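PDB 6NXI: FAD:protein FMN transferase from Vibrio cholerae, which probably catalyses the magnesium-dependent transfer of the FMN moiety of FAD onto a threonine hydroxyl of a target flavoprotein. Local coordinates for residues L153-V165 with D262-G274. Numbering follows the deposited sequence.
Sequences LSTIAKGWGVDVV and DKSCMTADGLATG. With MG (magnesium ion), chain C; MG (magnesium ion), chain D; FAD (flavin-adenine dinucleotide), chain B.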
loop_
_atom_site.group_PDB
_atom_site.type_symbol
_atom_site.label_atom_id
_atom_site.label_comp_id
_atom_site.label_asym_id
_atom_site.label_seq_id
_atom_site.Cartn_x
_atom_site.Cartn_y
_atom_site.Cartn_z
ATOM N N LEU A 153 -7.597 -0.039 -5.791
ATOM C CA LEU A 153 -6.973 -0.710 -4.645
ATOM C C LEU A 153 -5.446 -0.606 -4.727
ATOM O O LEU A 153 -4.788 -1.372 -4.041
ATOM C CB LEU A 153 -7.443 -2.167 -4.567
ATOM C CG LEU A 153 -8.960 -2.307 -4.446
ATOM C CD1 LEU A 153 -9.374 -3.775 -4.489
ATOM C CD2 LEU A 153 -9.448 -1.639 -3.179
ATOM N N SER A 154 -4.929 0.391 -5.423
ATOM C CA SER A 154 -3.452 0.563 -5.583
ATOM C C SER A 154 -2.754 0.695 -4.237
ATOM O O SER A 154 -1.536 0.391 -4.141
ATOM C CB SER A 154 -3.194 1.785 -6.457
ATOM O OG SER A 154 -3.571 1.491 -7.784
ATOM N N THR A 155 -3.474 1.186 -3.229
ATOM C CA THR A 155 -2.890 1.590 -1.939
ATOM C C THR A 155 -2.782 0.381 -1.047
ATOM O O THR A 155 -2.258 0.556 0.047
ATOM C CB THR A 155 -3.706 2.690 -1.278
ATOM O OG1 THR A 155 -2.885 3.352 -0.321
ATOM C CG2 THR A 155 -4.956 2.218 -0.604
ATOM N N ILE A 156 -3.373 -0.751 -1.427
ATOM C CA ILE A 156 -3.568 -1.829 -0.417
ATOM C C ILE A 156 -3.324 -3.180 -1.049
ATOM O O ILE A 156 -2.935 -4.153 -0.310
ATOM C CB ILE A 156 -4.946 -1.683 0.236
ATOM C CG1 ILE A 156 -5.152 -2.650 1.409
ATOM C CG2 ILE A 156 -6.055 -1.737 -0.821
ATOM C CD1 ILE A 156 -6.443 -2.349 2.218
ATOM N N ALA A 157 -3.693 -3.369 -2.315
ATOM C CA ALA A 157 -3.571 -4.723 -2.901
ATOM C C ALA A 157 -2.092 -5.110 -3.094
ATOM O O ALA A 157 -1.834 -6.349 -3.199
ATOM C CB ALA A 157 -4.353 -4.810 -4.168
ATOM N N LYS A 158 -1.126 -4.193 -3.087
ATOM C CA LYS A 158 0.307 -4.576 -3.102
ATOM C C LYS A 158 0.646 -5.324 -1.793
ATOM O O LYS A 158 1.263 -6.383 -1.855
ATOM C CB LYS A 158 1.180 -3.344 -3.300
ATOM C CG LYS A 158 2.481 -3.543 -4.036
ATOM C CD LYS A 158 2.954 -2.217 -4.657
ATOM C CE LYS A 158 3.403 -1.260 -3.587
ATOM N NZ LYS A 158 4.309 -0.220 -4.108
ATOM N N GLY A 159 0.298 -4.761 -0.640
ATOM C CA GLY A 159 0.446 -5.378 0.690
ATOM C C GLY A 159 -0.234 -6.715 0.695
ATOM O O GLY A 159 0.302 -7.657 1.245
ATOM N N TRP A 160 -1.436 -6.792 0.101
ATOM C CA TRP A 160 -2.157 -8.082 0.003
ATOM C C TRP A 160 -1.285 -9.095 -0.741
ATOM O O TRP A 160 -1.163 -10.250 -0.226
ATOM C CB TRP A 160 -3.513 -7.896 -0.705
ATOM C CG TRP A 160 -4.196 -9.214 -0.925
ATOM C CD1 TRP A 160 -4.333 -9.846 -2.119
ATOM C CD2 TRP A 160 -4.854 -10.054 0.054
ATOM N NE1 TRP A 160 -5.009 -11.025 -1.952
ATOM C CE2 TRP A 160 -5.321 -11.190 -0.635
ATOM C CE3 TRP A 160 -5.082 -9.971 1.431
ATOM C CZ2 TRP A 160 -5.996 -12.214 0.017
ATOM C CZ3 TRP A 160 -5.734 -10.982 2.087
ATOM C CH2 TRP A 160 -6.172 -12.110 1.380
ATOM N N GLY A 161 -0.705 -8.731 -1.901
ATOM C CA GLY A 161 0.141 -9.686 -2.669
ATOM C C GLY A 161 1.323 -10.153 -1.794
ATOM O O GLY A 161 1.657 -11.339 -1.790
ATOM N N VAL A 162 1.901 -9.243 -1.012
ATOM C CA VAL A 162 3.029 -9.581 -0.108
ATOM C C VAL A 162 2.574 -10.627 0.907
ATOM O O VAL A 162 3.238 -11.667 1.045
ATOM C CB VAL A 162 3.609 -8.351 0.589
ATOM C CG1 VAL A 162 4.544 -8.766 1.725
ATOM C CG2 VAL A 162 4.286 -7.428 -0.417
ATOM N N ASP A 163 1.373 -10.432 1.478
ATOM C CA ASP A 163 0.831 -11.388 2.462
ATOM C C ASP A 163 0.562 -12.721 1.787
ATOM O O ASP A 163 0.795 -13.790 2.425
ATOM C CB ASP A 163 -0.425 -10.827 3.112
ATOM C CG ASP A 163 -0.213 -9.689 4.082
ATOM O OD1 ASP A 163 0.900 -9.564 4.657
ATOM O OD2 ASP A 163 -1.176 -8.956 4.304
ATOM N N VAL A 164 -0.041 -12.706 0.601
ATOM C CA VAL A 164 -0.348 -13.967 -0.137
ATOM C C VAL A 164 0.944 -14.764 -0.380
ATOM O O VAL A 164 0.976 -15.985 -0.094
ATOM C CB VAL A 164 -1.093 -13.655 -1.447
ATOM C CG1 VAL A 164 -1.092 -14.846 -2.372
ATOM C CG2 VAL A 164 -2.495 -13.155 -1.130
ATOM N N VAL A 165 1.992 -14.101 -0.814
ATOM C CA VAL A 165 3.288 -14.795 -1.068
ATOM C C VAL A 165 3.916 -15.286 0.249
ATOM O O VAL A 165 4.445 -16.435 0.291
ATOM C CB VAL A 165 4.221 -13.911 -1.887
ATOM C CG1 VAL A 165 5.639 -14.444 -1.912
ATOM C CG2 VAL A 165 3.636 -13.642 -3.276
ATOM N N ASP A 262 3.057 -3.658 10.741
ATOM C CA ASP A 262 1.857 -4.446 11.123
ATOM C C ASP A 262 2.189 -5.903 10.799
ATOM O O ASP A 262 2.945 -6.112 9.885
ATOM C CB ASP A 262 0.604 -4.001 10.375
ATOM C CG ASP A 262 -0.700 -4.542 10.950
ATOM O OD1 ASP A 262 -1.203 -3.896 11.892
ATOM O OD2 ASP A 262 -1.169 -5.633 10.492
ATOM N N LYS A 263 1.551 -6.828 11.475
ATOM C CA LYS A 263 1.666 -8.262 11.136
ATOM C C LYS A 263 1.203 -8.519 9.692
ATOM O O LYS A 263 1.707 -9.462 9.060
ATOM C CB LYS A 263 0.868 -9.075 12.161
ATOM C CG LYS A 263 1.460 -9.055 13.572
ATOM C CD LYS A 263 2.809 -9.739 13.681
ATOM C CE LYS A 263 3.275 -9.920 15.111
ATOM N NZ LYS A 263 4.757 -9.917 15.159
ATOM N N SER A 264 0.293 -7.710 9.149
ATOM C CA SER A 264 -0.218 -7.793 7.771
ATOM C C SER A 264 0.353 -6.672 6.913
ATOM O O SER A 264 0.227 -5.514 7.293
ATOM C CB SER A 264 -1.738 -7.746 7.742
ATOM O OG SER A 264 -2.176 -7.471 6.443
ATOM N N CYS A 265 0.956 -7.044 5.805
ATOM C CA CYS A 265 1.445 -6.055 4.829
ATOM C C CYS A 265 0.258 -5.309 4.224
ATOM O O CYS A 265 0.334 -4.095 4.056
ATOM C CB CYS A 265 2.344 -6.685 3.785
ATOM S SG CYS A 265 3.330 -5.428 2.934
ATOM N N MET A 266 -0.814 -5.981 3.940
ATOM C CA MET A 266 -2.055 -5.298 3.462
ATOM C C MET A 266 -2.409 -4.149 4.421
ATOM O O MET A 266 -2.639 -2.959 3.987
ATOM C CB MET A 266 -3.207 -6.287 3.393
ATOM C CG MET A 266 -4.489 -5.605 3.074
ATOM S SD MET A 266 -5.945 -6.649 2.970
ATOM C CE MET A 266 -5.994 -7.380 4.593
ATOM N N THR A 267 -2.451 -4.430 5.706
ATOM C CA THR A 267 -2.841 -3.454 6.737
ATOM C C THR A 267 -1.794 -2.352 6.822
ATOM O O THR A 267 -2.178 -1.148 6.850
ATOM C CB THR A 267 -3.092 -4.152 8.063
ATOM O OG1 THR A 267 -4.167 -5.069 7.825
ATOM C CG2 THR A 267 -3.455 -3.131 9.116
ATOM N N ALA A 268 -0.512 -2.702 6.830
ATOM C CA ALA A 268 0.556 -1.686 6.910
ATOM C C ALA A 268 0.469 -0.759 5.699
ATOM O O ALA A 268 0.612 0.465 5.879
ATOM C CB ALA A 268 1.916 -2.265 6.986
ATOM N N ASP A 269 0.169 -1.316 4.527
ATOM C CA ASP A 269 0.103 -0.555 3.246
ATOM C C ASP A 269 -0.997 0.489 3.319
ATOM O O ASP A 269 -0.730 1.684 3.001
ATOM C CB ASP A 269 -0.062 -1.549 2.095
ATOM C CG ASP A 269 0.255 -1.025 0.709
ATOM O OD1 ASP A 269 0.754 0.128 0.614
ATOM O OD2 ASP A 269 -0.071 -1.743 -0.271
ATOM N N GLY A 270 -2.215 0.085 3.658
ATOM C CA GLY A 270 -3.357 1.007 3.815
ATOM C C GLY A 270 -3.061 2.069 4.850
ATOM O O GLY A 270 -3.358 3.262 4.604
ATOM N N LEU A 271 -2.486 1.670 5.978
ATOM C CA LEU A 271 -2.220 2.612 7.095
ATOM C C LEU A 271 -1.210 3.672 6.700
ATOM O O LEU A 271 -1.455 4.868 7.001
ATOM C CB LEU A 271 -1.745 1.840 8.321
ATOM C CG LEU A 271 -2.888 1.208 9.106
ATOM C CD1 LEU A 271 -2.313 0.321 10.179
ATOM C CD2 LEU A 271 -3.816 2.237 9.723
ATOM N N ALA A 272 -0.152 3.276 6.003
ATOM C CA ALA A 272 0.905 4.248 5.690
ATOM C C ALA A 272 0.287 5.369 4.839
ATOM O O ALA A 272 0.575 6.551 5.105
ATOM C CB ALA A 272 2.045 3.541 5.007
ATOM N N THR A 273 -0.527 5.019 3.836
ATOM C CA THR A 273 -1.098 6.058 2.943
ATOM C C THR A 273 -2.115 6.878 3.765
ATOM O O THR A 273 -2.172 8.122 3.658
ATOM C CB THR A 273 -1.717 5.418 1.693
ATOM O OG1 THR A 273 -0.771 4.535 1.031
ATOM C CG2 THR A 273 -2.181 6.514 0.755
ATOM N N GLY A 274 -2.988 6.199 4.514
ATOM C CA GLY A 274 -4.038 6.863 5.278
ATOM C C GLY A 274 -3.482 7.833 6.282
ATOM O O GLY A 274 -3.937 9.003 6.313
HETATM MG MG MG C . -0.765 2.206 0.765
HETATM MG MG MG D . 1.830 1.043 -1.018
HETATM P PA FAD B . 0.587 4.088 -1.827
HETATM O O1A FAD B . 1.188 5.294 -1.200
HETATM O O2A FAD B . 0.587 2.803 -1.098
HETATM O O5B FAD B . -0.914 4.400 -2.280
HETATM C C5B FAD B . -1.039 5.423 -3.303
HETATM C C4B FAD B . -1.965 4.977 -4.409
HETATM O O4B FAD B . -3.304 4.712 -3.924
HETATM C C3B FAD B . -2.114 6.047 -5.489
HETATM O O3B FAD B . -1.153 5.829 -6.523
HETATM C C2B FAD B . -3.568 5.878 -5.947
HETATM O O2B FAD B . -3.686 4.837 -6.891
HETATM C C1B FAD B . -4.259 5.482 -4.650
HETATM N N9A FAD B . -4.693 6.563 -3.792
HETATM C C8A FAD B . -4.312 7.912 -3.816
HETATM N N7A FAD B . -4.808 8.574 -2.799
HETATM C C5A FAD B . -5.584 7.677 -2.094
HETATM C C6A FAD B . -6.376 7.818 -0.944
HETATM N N6A FAD B . -6.474 8.951 -0.225
HETATM N N1A FAD B . -6.973 6.700 -0.485
HETATM C C2A FAD B . -6.857 5.561 -1.197
HETATM N N3A FAD B . -6.132 5.308 -2.294
HETATM C C4A FAD B . -5.519 6.434 -2.699
HETATM N N1 FAD B . 0.748 0.374 -12.299
HETATM C C2 FAD B . 0.928 0.343 -13.665
HETATM O O2 FAD B . 1.535 1.274 -14.239
HETATM N N3 FAD B . 0.489 -0.695 -14.422
HETATM C C4 FAD B . -0.179 -1.764 -13.883
HETATM O O4 FAD B . -0.590 -2.669 -14.596
HETATM C C4X FAD B . -0.408 -1.759 -12.467
HETATM N N5 FAD B . -1.060 -2.765 -11.921
HETATM C C5X FAD B . -1.277 -2.735 -10.563
HETATM C C6 FAD B . -1.994 -3.789 -9.961
HETATM C C7 FAD B . -2.252 -3.841 -8.608
HETATM C C7M FAD B . -3.024 -5.006 -8.029
HETATM C C8 FAD B . -1.759 -2.796 -7.790
HETATM C C8M FAD B . -2.015 -2.777 -6.306
HETATM C C9 FAD B . -1.050 -1.741 -8.374
HETATM C C9A FAD B . -0.787 -1.689 -9.750
HETATM N N10 FAD B . -0.104 -0.636 -10.370
HETATM C C10 FAD B . 0.110 -0.631 -11.737
HETATM C "C1'" FAD B . 0.483 0.447 -9.551
HETATM C "C2'" FAD B . -0.491 1.460 -9.070
HETATM O "O2'" FAD B . -1.067 2.162 -10.168
HETATM C "C3'" FAD B . 0.237 2.467 -8.163
HETATM O "O3'" FAD B . 1.231 3.192 -8.853
HETATM C "C4'" FAD B . 0.966 1.840 -6.990
HETATM O "O4'" FAD B . 0.177 0.787 -6.461
HETATM C "C5'" FAD B . 1.350 2.874 -5.949
HETATM O "O5'" FAD B . 1.847 2.169 -4.785
HETATM P P FAD B . 2.587 2.984 -3.647
HETATM O O1P FAD B . 3.556 3.926 -4.203
HETATM O O2P FAD B . 2.945 1.891 -2.665
HETATM O O3P FAD B . 1.347 3.859 -3.178
HETATM O O HOH W 1 0.386 -0.281 -2.342
HETATM O O HOH W 2 2.560 2.275 1.134
#
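Gly159 and Met266 form the nearest CA pair across the contact, 3.7 Å from CA to CA. Helices 157-165 and 265-274 run nearly antiparallel at 161°, their axes approaching to 6.9 Å. Gly159, with no side chain, faces Cys265 and Met266, and its lack of a CB goes with this close approach. Beside it, Ile156 CG1 presses on Met266 CG at 3.5 Å, tighter than usual for two carbons, while Met266 SD lies obliquely by the Trp160 ring in a Met-aromatic contact. At one end, Asp163 grips the start of helix 265-274: OD1 accepts from Cys265 N (2.8 Å) and also forms a salt bridge with Arg186, and OD2 is held from opposite faces of the carboxylate by Met266 N and Ser264 OG. Ser264 OG in turn caps its helix by accepting from Thr267 N.

At the other end lies the FAD pocket. Asp269 CG, anti to the backbone N (chi1 -163°), places OD1 2.2 Å from the chain D magnesium and 2.6 Å from the chain C magnesium, while OD2 accepts from Gly159 N. Thr155 O, Asp269 O, Thr273 OG1 and FAD O2A also bind the chain C ion; FAD O2A and O2P, two waters and Glu184 complete the chain D site.

The looser margin is at exposed Lys263, whose CB points away, 7.5 Å from Asp163 OD1. Around the pair, helix 75-90 touches Trp160 and Met266, helix 32-50 meets Trp160 and Val164, and strand 177-181 packs against Val162.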